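ArsC family reductase (Pseudomonas aeruginosa, PDB 1RW1) is of unproven function but probably acts as a glutathione-dependent thiol reductase of the ArsC family. Local coordinates at residues K15-V25 against F104-L113; I37-C46 against I79-I89. All blocks are in the same frame, centred on the assembly; numbering follows the deposited sequence. Where two conformers were deposited one is given.

Interaction 1 of 2, residues K15-V25 against F104-L113; sequences KARTWLDEHKV and FKPDAYAAAL
Phe104 opens the second segment by laying its ring against the backbone of helix 11-22: Ala16 CA stands over one face, 3.9 Å from the ring centroid and almost on the ring normal, and Lys15 CB rests near CE2. CG of Phe104 lies anti to the backbone N, which swings the far end of the ring to Trp19, where CZ comes within 3.7 Å of Trp19 CB. The two rings form an offset edge-to-face pair, the phenyl edge turned to the indole face with planes at 65°. Pro106, in the first turn of helix 106-113, backs the other face of Phe104 with its CD and stands near the pyrrole end of Trp19. This C-terminal helix and helix 11-22 run side by side, crossing at -30°, on one side of the four-stranded mixed sheet of the thioredoxin fold. Between them Trp19 is a knob in the hole made by Pro106, Tyr109, Ala110 and Leu113. Tyr109 CB sits squarely over the six-membered ring, 3.7 Å from its centroid, while the tyrosine ring presents its edge to the same indole at 88°. Further out, Tyr109 CE2 meets Leu20 CG at 3.9 Å; the ring also reaches Leu4 of the sheet. On the indole face away from Tyr109 lies the imidazole of His23, whose ND1 donates to Trp19 O. Ala110 borders the indole at CZ2, its backbone N 3.5 Å from that carbon. Leu113 ends the row, its CD1 3.6 Å from Leu20 CD2 and more loosely set against Val25 CG2.

Interaction 2 of 2, residues I37-C46 against I79-I89; sequences IDREHLRRWC and IELMLAQPSMI
Arg39 and Leu42 of helix 39-49 meet Ile79, Glu80 and Leu83 of helix 75-84, two helices crossing at 135° in the helical part inserted between the second and third strands of this ArsC-type thioredoxin fold. Arg39 can be followed outward. Its CB leads to CG, which lies 3.5 Å from Leu83 CD2; from there the chain runs extended past the same methyl, CD coming near Glu80 OE2. NE then donates to Glu80 OE2 at 2.8 Å, nearly straight at 175°, and NH2 donates to Glu80 OE1. The grip is side-on, each carboxylate oxygen accepting through its syn lone pair, with guanidinium and carboxylate planes only 14° apart. Leu83 CD2 lies over one face of the guanidinium, 3.4 Å from CZ, so the charged group is held at its edge by the glutamate and over its face by a methyl. The bend of Glu80 at chi2 brings the carboxylate back to the arginine although its CB points away from helix 39-49.

Deeper in, Ile79 is a knob among Arg39, Leu42, Arg43 and Cys46: CG2 faces Leu42 CB, and CD1 presses on Arg43 CG at 3.7 Å. Leu42 pushes its two methyls to different neighbours, CD1 to the backbone N of Leu83 and CD2 to Ile89 CD1 at 3.8 Å. Ile89 in turn touches Ile37 and, through CG2, Trp45, whose NE1 is hydrogen-bonded to Glu95 OE2. Asp38 caps the start of helix 39-49, its OD1 accepting hydrogen bonds from both N and ND1 of His41. One turn on from Leu42, the sulfur of Cys46 lies 3.7 Å from CE of selenomethionine Met82.

How the interactions relate
Interaction 2 is nested, in sequence, inside the loop that interaction 1 closes: helix 11-22 comes first, then helices 39-49 and 75-84, and helix 106-113 finishes the chain. Their centres are 23 Å apart, on opposite sides of the chain's centre, and about 10 Å separates the nearest atoms, so the two never touch. The sheet links them. Tyr109 of interaction 1 packs on strands 2-6, 93-95 and 100-102, whereas His41, Arg44 and Trp45 of interaction 2 reach Tyr5 or Glu95 of the same sheet. Interaction 1 thus ties the two terminal parts of the thioredoxin core together, and interaction 2 joins helices 39-49 and 75-84 within the helical part between strands 27-31 and 93-95.

Interaction 1 of 2, residues K15-V25 against F104-L113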
loop_
_atom_site.group_PDB
_atom_site.type_symbol
_atom_site.label_atom_id
_atom_site.label_comp_id
_atom_site.label_asym_id
_atom_site.label_seq_id
_atom_site.Cartn_x
_atom_site.Cartn_y
_atom_site.Cartn_z
ATOM N N LYS A 15 1.871 7.634 11.392
ATOM C CA LYS A 15 1.122 6.987 12.446
ATOM C C LYS A 15 1.534 5.515 12.563
ATOM O O LYS A 15 1.808 5.017 13.657
ATOM C CB LYS A 15 -0.388 7.106 12.171
ATOM C CG LYS A 15 -0.905 8.534 12.248
ATOM C CD LYS A 15 -2.208 8.784 11.515
ATOM C CE LYS A 15 -3.337 7.910 11.923
ATOM N NZ LYS A 15 -4.588 8.408 11.280
ATOM N N ALA A 16 1.560 4.823 11.432
ATOM C CA ALA A 16 1.870 3.402 11.409
ATOM C C ALA A 16 3.298 3.151 11.878
ATOM O O ALA A 16 3.549 2.210 12.637
ATOM C CB ALA A 16 1.671 2.844 10.010
ATOM N N ARG A 17 4.246 3.973 11.418
ATOM C CA ARG A 17 5.621 3.801 11.861
ATOM C C ARG A 17 5.775 4.099 13.336
ATOM O O ARG A 17 6.561 3.443 14.020
ATOM C CB ARG A 17 6.592 4.645 11.051
ATOM C CG ARG A 17 6.650 4.166 9.607
ATOM C CD ARG A 17 7.759 4.804 8.785
ATOM N NE ARG A 17 9.047 4.233 9.127
ATOM C CZ ARG A 17 10.162 4.533 8.494
ATOM N NH1 ARG A 17 10.150 5.417 7.516
ATOM N NH2 ARG A 17 11.294 3.945 8.852
ATOM N N THR A 18 5.051 5.082 13.859
ATOM C CA THR A 18 5.090 5.306 15.292
ATOM C C THR A 18 4.594 4.074 16.045
ATOM O O THR A 18 5.203 3.686 17.051
ATOM C CB THR A 18 4.323 6.588 15.652
ATOM O OG1 THR A 18 4.870 7.698 14.940
ATOM C CG2 THR A 18 4.505 6.950 17.114
ATOM N N TRP A 19 3.510 3.466 15.590
ATOM C CA TRP A 19 3.021 2.237 16.202
ATOM C C TRP A 19 4.115 1.157 16.172
ATOM O O TRP A 19 4.449 0.556 17.213
ATOM C CB TRP A 19 1.730 1.787 15.506
ATOM C CG TRP A 19 0.972 0.738 16.267
ATOM C CD1 TRP A 19 -0.144 0.924 17.023
ATOM C CD2 TRP A 19 1.278 -0.663 16.356
ATOM N NE1 TRP A 19 -0.539 -0.258 17.598
ATOM C CE2 TRP A 19 0.328 -1.245 17.217
ATOM C CE3 TRP A 19 2.290 -1.471 15.843
ATOM C CZ2 TRP A 19 0.347 -2.597 17.549
ATOM C CZ3 TRP A 19 2.312 -2.812 16.175
ATOM C CH2 TRP A 19 1.353 -3.361 17.031
ATOM N N LEU A 20 4.661 0.893 14.994
ATOM C CA LEU A 20 5.655 -0.166 14.846
ATOM C C LEU A 20 6.909 0.114 15.688
ATOM O O LEU A 20 7.420 -0.766 16.392
ATOM C CB LEU A 20 6.047 -0.303 13.379
ATOM C CG LEU A 20 4.965 -0.872 12.463
ATOM C CD1 LEU A 20 5.325 -0.620 11.023
ATOM C CD2 LEU A 20 4.736 -2.352 12.725
ATOM N N ASP A 21 7.411 1.337 15.599
ATOM C CA ASP A 21 8.635 1.713 16.281
ATOM C C ASP A 21 8.453 1.605 17.792
ATOM O O ASP A 21 9.324 1.085 18.490
ATOM C CB ASP A 21 9.038 3.141 15.907
ATOM C CG ASP A 21 9.440 3.315 14.444
ATOM O OD1 ASP A 21 9.791 2.309 13.792
ATOM O OD2 ASP A 21 9.445 4.474 13.966
ATOM N N GLU A 22 7.303 2.045 18.304
ATOM C CA GLU A 22 7.052 1.998 19.728
ATOM C C GLU A 22 6.876 0.569 20.234
ATOM O O GLU A 22 7.191 0.266 21.388
ATOM C CB GLU A 22 5.893 2.893 20.099
ATOM C CG GLU A 22 6.264 4.357 19.980
ATOM C CD GLU A 22 7.301 4.827 20.994
ATOM O OE1 GLU A 22 7.242 4.382 22.151
ATOM O OE2 GLU A 22 8.171 5.670 20.631
ATOM N N HIS A 23 6.383 -0.320 19.385
ATOM C CA HIS A 23 6.289 -1.722 19.730
ATOM C C HIS A 23 7.582 -2.493 19.436
ATOM O O HIS A 23 7.623 -3.702 19.618
ATOM C CB HIS A 23 5.101 -2.350 19.026
ATOM C CG HIS A 23 3.792 -1.975 19.646
ATOM N ND1 HIS A 23 3.061 -0.882 19.239
ATOM C CD2 HIS A 23 3.081 -2.552 20.641
ATOM C CE1 HIS A 23 1.954 -0.799 19.954
ATOM N NE2 HIS A 23 1.945 -1.798 20.816
ATOM N N LYS A 24 8.634 -1.791 19.021
ATOM C CA LYS A 24 9.979 -2.355 18.824
ATOM C C LYS A 24 9.981 -3.439 17.754
ATOM O O LYS A 24 10.740 -4.403 17.816
ATOM C CB LYS A 24 10.597 -2.852 20.144
ATOM C CG LYS A 24 10.746 -1.748 21.168
ATOM C CD LYS A 24 11.497 -2.247 22.380
ATOM C CE LYS A 24 11.458 -1.257 23.521
ATOM N NZ LYS A 24 12.529 -1.553 24.514
ATOM N N VAL A 25 9.153 -3.250 16.737
ATOM C CA VAL A 25 9.104 -4.166 15.611
ATOM C C VAL A 25 10.196 -3.778 14.626
ATOM O O VAL A 25 10.297 -2.626 14.236
ATOM C CB VAL A 25 7.745 -4.084 14.904
ATOM C CG1 VAL A 25 7.718 -4.999 13.689
ATOM C CG2 VAL A 25 6.592 -4.401 15.871
ATOM N N PHE A 104 -3.750 1.381 7.866
ATOM C CA PHE A 104 -3.341 1.309 9.258
ATOM C C PHE A 104 -4.547 1.290 10.171
ATOM O O PHE A 104 -5.180 2.329 10.387
ATOM C CB PHE A 104 -2.411 2.472 9.621
ATOM C CG PHE A 104 -2.065 2.545 11.090
ATOM C CD1 PHE A 104 -1.498 1.461 11.763
ATOM C CD2 PHE A 104 -2.306 3.708 11.813
ATOM C CE1 PHE A 104 -1.202 1.544 13.112
ATOM C CE2 PHE A 104 -2.004 3.766 13.163
ATOM C CZ PHE A 104 -1.445 2.696 13.800
ATOM N N LYS A 105 -4.856 0.099 10.688
ATOM C CA LYS A 105 -5.838 -0.093 11.737
ATOM C C LYS A 105 -5.062 -0.636 12.936
ATOM O O LYS A 105 -4.545 -1.744 12.891
ATOM C CB LYS A 105 -6.923 -1.070 11.283
ATOM C CG LYS A 105 -7.869 -0.489 10.251
ATOM C CD LYS A 105 -8.944 -1.483 9.818
ATOM C CE LYS A 105 -9.940 -0.837 8.851
ATOM N NZ LYS A 105 -10.796 -1.842 8.144
ATOM N N PRO A 106 -4.932 0.152 14.000
ATOM C CA PRO A 106 -4.113 -0.278 15.143
ATOM C C PRO A 106 -4.505 -1.661 15.680
ATOM O O PRO A 106 -3.630 -2.419 16.072
ATOM C CB PRO A 106 -4.364 0.808 16.201
ATOM C CG PRO A 106 -4.931 1.959 15.487
ATOM C CD PRO A 106 -5.518 1.484 14.204
ATOM N N ASP A 107 -5.784 -2.005 15.661
ATOM C CA ASP A 107 -6.197 -3.313 16.162
ATOM C C ASP A 107 -5.653 -4.448 15.295
ATOM O O ASP A 107 -5.308 -5.514 15.819
ATOM C CB ASP A 107 -7.725 -3.417 16.272
ATOM C CG ASP A 107 -8.303 -2.497 17.328
ATOM O OD1 ASP A 107 -7.531 -1.946 18.141
ATOM O OD2 ASP A 107 -9.531 -2.271 17.415
ATOM N N ALA A 108 -5.567 -4.230 13.981
ATOM C CA ALA A 108 -5.014 -5.244 13.086
ATOM C C ALA A 108 -3.508 -5.359 13.280
ATOM O O ALA A 108 -2.947 -6.454 13.244
ATOM C CB ALA A 108 -5.329 -4.921 11.637
ATOM N N TYR A 109 -2.831 -4.223 13.458
ATOM C CA TYR A 109 -1.409 -4.249 13.754
ATOM C C TYR A 109 -1.187 -5.009 15.073
ATOM O O TYR A 109 -0.300 -5.841 15.160
ATOM C CB TYR A 109 -0.844 -2.815 13.820
ATOM C CG TYR A 109 -0.384 -2.264 12.485
ATOM C CD1 TYR A 109 -1.118 -2.439 11.333
ATOM C CD2 TYR A 109 0.803 -1.578 12.387
ATOM C CE1 TYR A 109 -0.661 -1.952 10.106
ATOM C CE2 TYR A 109 1.263 -1.085 11.181
ATOM C CZ TYR A 109 0.534 -1.278 10.036
ATOM O OH TYR A 109 1.039 -0.786 8.842
ATOM N N ALA A 110 -1.995 -4.721 16.090
ATOM C CA ALA A 110 -1.867 -5.396 17.374
ATOM C C ALA A 110 -2.098 -6.901 17.254
ATOM O O ALA A 110 -1.378 -7.703 17.848
ATOM C CB ALA A 110 -2.843 -4.814 18.367
ATOM N N ALA A 111 -3.114 -7.275 16.491
ATOM C CA ALA A 111 -3.440 -8.688 16.331
ATOM C C ALA A 111 -2.293 -9.434 15.642
ATOM O O ALA A 111 -2.051 -10.613 15.916
ATOM C CB ALA A 111 -4.724 -8.838 15.543
ATOM N N ALA A 112 -1.581 -8.744 14.758
ATOM C CA ALA A 112 -0.509 -9.373 14.004
ATOM C C ALA A 112 0.824 -9.402 14.742
ATOM O O ALA A 112 1.618 -10.314 14.546
ATOM C CB ALA A 112 -0.329 -8.662 12.679
ATOM N N LEU A 113 1.075 -8.392 15.571
ATOM C CA LEU A 113 2.419 -8.131 16.052
ATOM C C LEU A 113 2.545 -7.988 17.565
ATOM O O LEU A 113 3.656 -7.960 18.085
ATOM C CB LEU A 113 2.957 -6.864 15.404
ATOM C CG LEU A 113 3.133 -6.960 13.897
ATOM C CD1 LEU A 113 3.299 -5.562 13.346
ATOM C CD2 LEU A 113 4.323 -7.824 13.542
#

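Interaction 2 of 2, residues I37-C46 against I79-I89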
loop_
_atom_site.group_PDB
_atom_site.type_symbol
_atom_site.label_atom_id
_atom_site.label_comp_id
_atom_site.label_asym_id
_atom_site.label_seq_id
_atom_site.Cartn_x
_atom_site.Cartn_y
_atom_site.Cartn_z
ATOM N N ILE A 37 8.084 0.569 -7.580
ATOM C CA ILE A 37 7.359 -0.678 -7.262
ATOM C C ILE A 37 7.239 -1.453 -8.575
ATOM O O ILE A 37 7.408 -0.890 -9.651
ATOM C CB ILE A 37 5.974 -0.373 -6.664
ATOM C CG1 ILE A 37 5.346 -1.580 -5.944
ATOM C CG2 ILE A 37 5.018 0.133 -7.757
ATOM C CD1 ILE A 37 6.207 -2.251 -4.878
ATOM N N ASP A 38 6.918 -2.739 -8.476
ATOM C CA ASP A 38 6.795 -3.566 -9.660
ATOM C C ASP A 38 5.476 -4.337 -9.672
ATOM O O ASP A 38 4.734 -4.388 -8.684
ATOM C CB ASP A 38 7.993 -4.516 -9.787
ATOM C CG ASP A 38 7.997 -5.589 -8.722
ATOM O OD1 ASP A 38 7.100 -5.671 -7.879
ATOM O OD2 ASP A 38 8.803 -6.513 -8.751
ATOM N N ARG A 39 5.192 -4.962 -10.802
ATOM C CA ARG A 39 3.939 -5.669 -10.987
ATOM C C ARG A 39 3.844 -6.885 -10.097
ATOM O O ARG A 39 2.745 -7.272 -9.714
ATOM C CB ARG A 39 3.764 -6.136 -12.406
ATOM C CG ARG A 39 3.362 -5.143 -13.346
ATOM C CD ARG A 39 2.906 -5.806 -14.637
ATOM N NE ARG A 39 2.742 -4.809 -15.661
ATOM C CZ ARG A 39 3.706 -4.412 -16.452
ATOM N NH1 ARG A 39 4.918 -4.950 -16.371
ATOM N NH2 ARG A 39 3.456 -3.453 -17.317
ATOM N N GLU A 40 4.963 -7.530 -9.789
ATOM C CA GLU A 40 4.912 -8.720 -8.983
ATOM C C GLU A 40 4.294 -8.424 -7.615
ATOM O O GLU A 40 3.426 -9.162 -7.133
ATOM C CB GLU A 40 6.306 -9.357 -8.889
ATOM C CG GLU A 40 6.296 -10.719 -8.227
ATOM C CD GLU A 40 6.340 -10.662 -6.717
ATOM O OE1 GLU A 40 6.712 -9.627 -6.152
ATOM O OE2 GLU A 40 5.987 -11.663 -6.074
ATOM N N HIS A 41 4.695 -7.322 -6.992
ATOM C CA HIS A 41 4.110 -6.921 -5.723
ATOM C C HIS A 41 2.639 -6.615 -5.877
ATOM O O HIS A 41 1.807 -7.062 -5.098
ATOM C CB HIS A 41 4.812 -5.662 -5.203
ATOM C CG HIS A 41 6.027 -5.958 -4.436
ATOM N ND1 HIS A 41 7.275 -6.077 -4.989
ATOM C CD2 HIS A 41 6.160 -6.175 -3.107
ATOM C CE1 HIS A 41 8.138 -6.292 -3.997
ATOM N NE2 HIS A 41 7.476 -6.405 -2.858
ATOM N N LEU A 42 2.310 -5.785 -6.863
ATOM C CA LEU A 42 0.937 -5.352 -7.035
ATOM C C LEU A 42 -0.005 -6.516 -7.295
ATOM O O LEU A 42 -1.136 -6.539 -6.779
ATOM C CB LEU A 42 0.823 -4.324 -8.144
ATOM C CG LEU A 42 1.578 -3.018 -7.874
ATOM C CD1 LEU A 42 1.648 -2.198 -9.131
ATOM C CD2 LEU A 42 0.907 -2.232 -6.763
ATOM N N ARG A 43 0.426 -7.487 -8.087
ATOM C CA ARG A 43 -0.399 -8.668 -8.339
ATOM C C ARG A 43 -0.670 -9.449 -7.068
ATOM O O ARG A 43 -1.786 -9.926 -6.864
ATOM C CB ARG A 43 0.288 -9.583 -9.348
ATOM C CG ARG A 43 0.238 -9.083 -10.748
ATOM C CD ARG A 43 1.157 -9.832 -11.681
ATOM N NE ARG A 43 0.865 -9.432 -13.054
ATOM C CZ ARG A 43 1.732 -9.467 -14.058
ATOM N NH1 ARG A 43 2.975 -9.882 -13.855
ATOM N NH2 ARG A 43 1.353 -9.081 -15.272
ATOM N N ARG A 44 0.352 -9.628 -6.235
ATOM C CA ARG A 44 0.175 -10.353 -4.986
ATOM C C ARG A 44 -0.778 -9.621 -4.039
ATOM O O ARG A 44 -1.654 -10.237 -3.420
ATOM C CB ARG A 44 1.527 -10.551 -4.313
ATOM C CG ARG A 44 2.265 -11.790 -4.670
ATOM C CD ARG A 44 3.358 -12.062 -3.672
ATOM N NE ARG A 44 4.420 -11.068 -3.748
ATOM C CZ ARG A 44 4.671 -10.158 -2.815
ATOM N NH1 ARG A 44 3.946 -10.099 -1.705
ATOM N NH2 ARG A 44 5.645 -9.298 -3.004
ATOM N N TRP A 45 -0.601 -8.307 -3.905
ATOM C CA TRP A 45 -1.445 -7.561 -2.986
ATOM C C TRP A 45 -2.893 -7.575 -3.456
ATOM O O TRP A 45 -3.823 -7.746 -2.661
ATOM C CB TRP A 45 -0.936 -6.130 -2.874
ATOM C CG TRP A 45 0.446 -5.996 -2.320
ATOM C CD1 TRP A 45 1.165 -6.918 -1.616
ATOM C CD2 TRP A 45 1.282 -4.848 -2.451
ATOM N NE1 TRP A 45 2.396 -6.394 -1.283
ATOM C CE2 TRP A 45 2.486 -5.117 -1.777
ATOM C CE3 TRP A 45 1.108 -3.586 -3.041
ATOM C CZ2 TRP A 45 3.515 -4.178 -1.705
ATOM C CZ3 TRP A 45 2.122 -2.668 -2.965
ATOM C CH2 TRP A 45 3.312 -2.963 -2.296
ATOM N N CYS A 46 -3.096 -7.392 -4.757
ATOM C CA CYS A 46 -4.458 -7.408 -5.280
ATOM C C CYS A 46 -5.095 -8.800 -5.167
ATOM O O CYS A 46 -6.288 -8.905 -4.915
ATOM C CB CYS A 46 -4.501 -6.954 -6.737
ATOM S SG CYS A 46 -4.228 -5.182 -6.974
ATOM N N ILE A 79 -3.748 -2.533 -11.738
ATOM C CA ILE A 79 -2.330 -2.769 -11.548
ATOM C C ILE A 79 -1.509 -1.870 -12.477
ATOM O O ILE A 79 -0.501 -1.288 -12.057
ATOM C CB ILE A 79 -2.017 -4.273 -11.737
ATOM C CG1 ILE A 79 -2.541 -5.068 -10.539
ATOM C CG2 ILE A 79 -0.519 -4.487 -11.947
ATOM C CD1 ILE A 79 -2.495 -6.565 -10.732
ATOM N N GLU A 80 -1.920 -1.725 -13.733
ATOM C CA GLU A 80 -1.169 -0.848 -14.624
ATOM C C GLU A 80 -1.160 0.592 -14.141
ATOM O O GLU A 80 -0.146 1.275 -14.268
ATOM C CB GLU A 80 -1.685 -0.925 -16.069
ATOM C CG GLU A 80 -1.486 -2.301 -16.701
ATOM C CD GLU A 80 -0.046 -2.792 -16.608
ATOM O OE1 GLU A 80 0.853 -2.146 -17.164
ATOM O OE2 GLU A 80 0.193 -3.807 -15.933
ATOM N N LEU A 81 -2.272 1.067 -13.607
ATOM C CA LEU A 81 -2.331 2.439 -13.096
ATOM C C LEU A 81 -1.355 2.631 -11.932
ATOM O O LEU A 81 -0.617 3.617 -11.870
ATOM C CB LEU A 81 -3.742 2.786 -12.639
ATOM C CG LEU A 81 -4.819 2.874 -13.711
ATOM C CD1 LEU A 81 -6.173 3.149 -13.060
ATOM C CD2 LEU A 81 -4.498 3.934 -14.743
HETATM N N MSE A 82 -1.379 1.696 -10.992
HETATM C CA MSE A 82 -0.509 1.787 -9.812
HETATM C C MSE A 82 0.965 1.615 -10.128
HETATM O O MSE A 82 1.816 2.204 -9.460
HETATM C CB MSE A 82 -0.946 0.762 -8.770
HETATM C CG MSE A 82 -2.300 1.089 -8.183
HETATM SE SE MSE A 82 -2.845 -0.117 -6.711
HETATM C CE MSE A 82 -3.327 -1.678 -7.794
ATOM N N LEU A 83 1.258 0.810 -11.141
ATOM C CA LEU A 83 2.630 0.549 -11.534
ATOM C C LEU A 83 3.278 1.845 -11.998
ATOM O O LEU A 83 4.422 2.142 -11.629
ATOM C CB LEU A 83 2.641 -0.492 -12.658
ATOM C CG LEU A 83 4.009 -0.866 -13.208
ATOM C CD1 LEU A 83 4.900 -1.466 -12.142
ATOM C CD2 LEU A 83 3.832 -1.788 -14.352
ATOM N N ALA A 84 2.572 2.605 -12.833
ATOM C CA ALA A 84 3.145 3.838 -13.353
ATOM C C ALA A 84 3.140 4.953 -12.319
ATOM O O ALA A 84 4.009 5.828 -12.362
ATOM C CB ALA A 84 2.397 4.290 -14.573
ATOM N N GLN A 85 2.158 4.926 -11.418
ATOM C CA GLN A 85 1.958 6.006 -10.435
ATOM C C GLN A 85 1.742 5.412 -9.046
ATOM O O GLN A 85 0.608 5.338 -8.564
ATOM C CB GLN A 85 0.782 6.898 -10.826
ATOM C CG GLN A 85 1.076 7.753 -12.043
ATOM C CD GLN A 85 -0.104 8.613 -12.379
ATOM O OE1 GLN A 85 -0.253 9.728 -11.811
ATOM N NE2 GLN A 85 -0.970 8.132 -13.225
ATOM N N PRO A 86 2.826 5.039 -8.365
ATOM C CA PRO A 86 2.705 4.471 -7.023
ATOM C C PRO A 86 2.019 5.340 -5.989
ATOM O O PRO A 86 1.604 4.807 -4.958
ATOM C CB PRO A 86 4.155 4.189 -6.636
ATOM C CG PRO A 86 4.846 3.980 -7.942
ATOM C CD PRO A 86 4.208 4.929 -8.886
ATOM N N SER A 87 1.895 6.643 -6.219
ATOM C CA SER A 87 1.107 7.501 -5.339
ATOM C C SER A 87 -0.304 6.997 -5.142
ATOM O O SER A 87 -0.901 7.312 -4.100
ATOM C CB SER A 87 1.099 8.929 -5.889
ATOM O OG SER A 87 0.187 9.785 -5.245
HETATM N N MSE A 88 -0.853 6.266 -6.106
HETATM C CA MSE A 88 -2.210 5.724 -6.064
HETATM C C MSE A 88 -2.366 4.486 -5.220
HETATM O O MSE A 88 -3.474 3.997 -5.082
HETATM C CB MSE A 88 -2.703 5.418 -7.487
HETATM C CG MSE A 88 -2.952 6.714 -8.229
HETATM SE SE MSE A 88 -4.124 6.557 -9.724
HETATM C CE MSE A 88 -4.045 4.619 -9.713
ATOM N N ILE A 89 -1.276 3.906 -4.725
ATOM C CA ILE A 89 -1.369 2.715 -3.879
ATOM C C ILE A 89 -1.756 3.129 -2.460
ATOM O O ILE A 89 -1.162 4.042 -1.895
ATOM C CB ILE A 89 -0.028 1.955 -3.857
ATOM C CG1 ILE A 89 0.424 1.601 -5.280
ATOM C CG2 ILE A 89 -0.143 0.702 -3.016
ATOM C CD1 ILE A 89 1.888 1.211 -5.352
#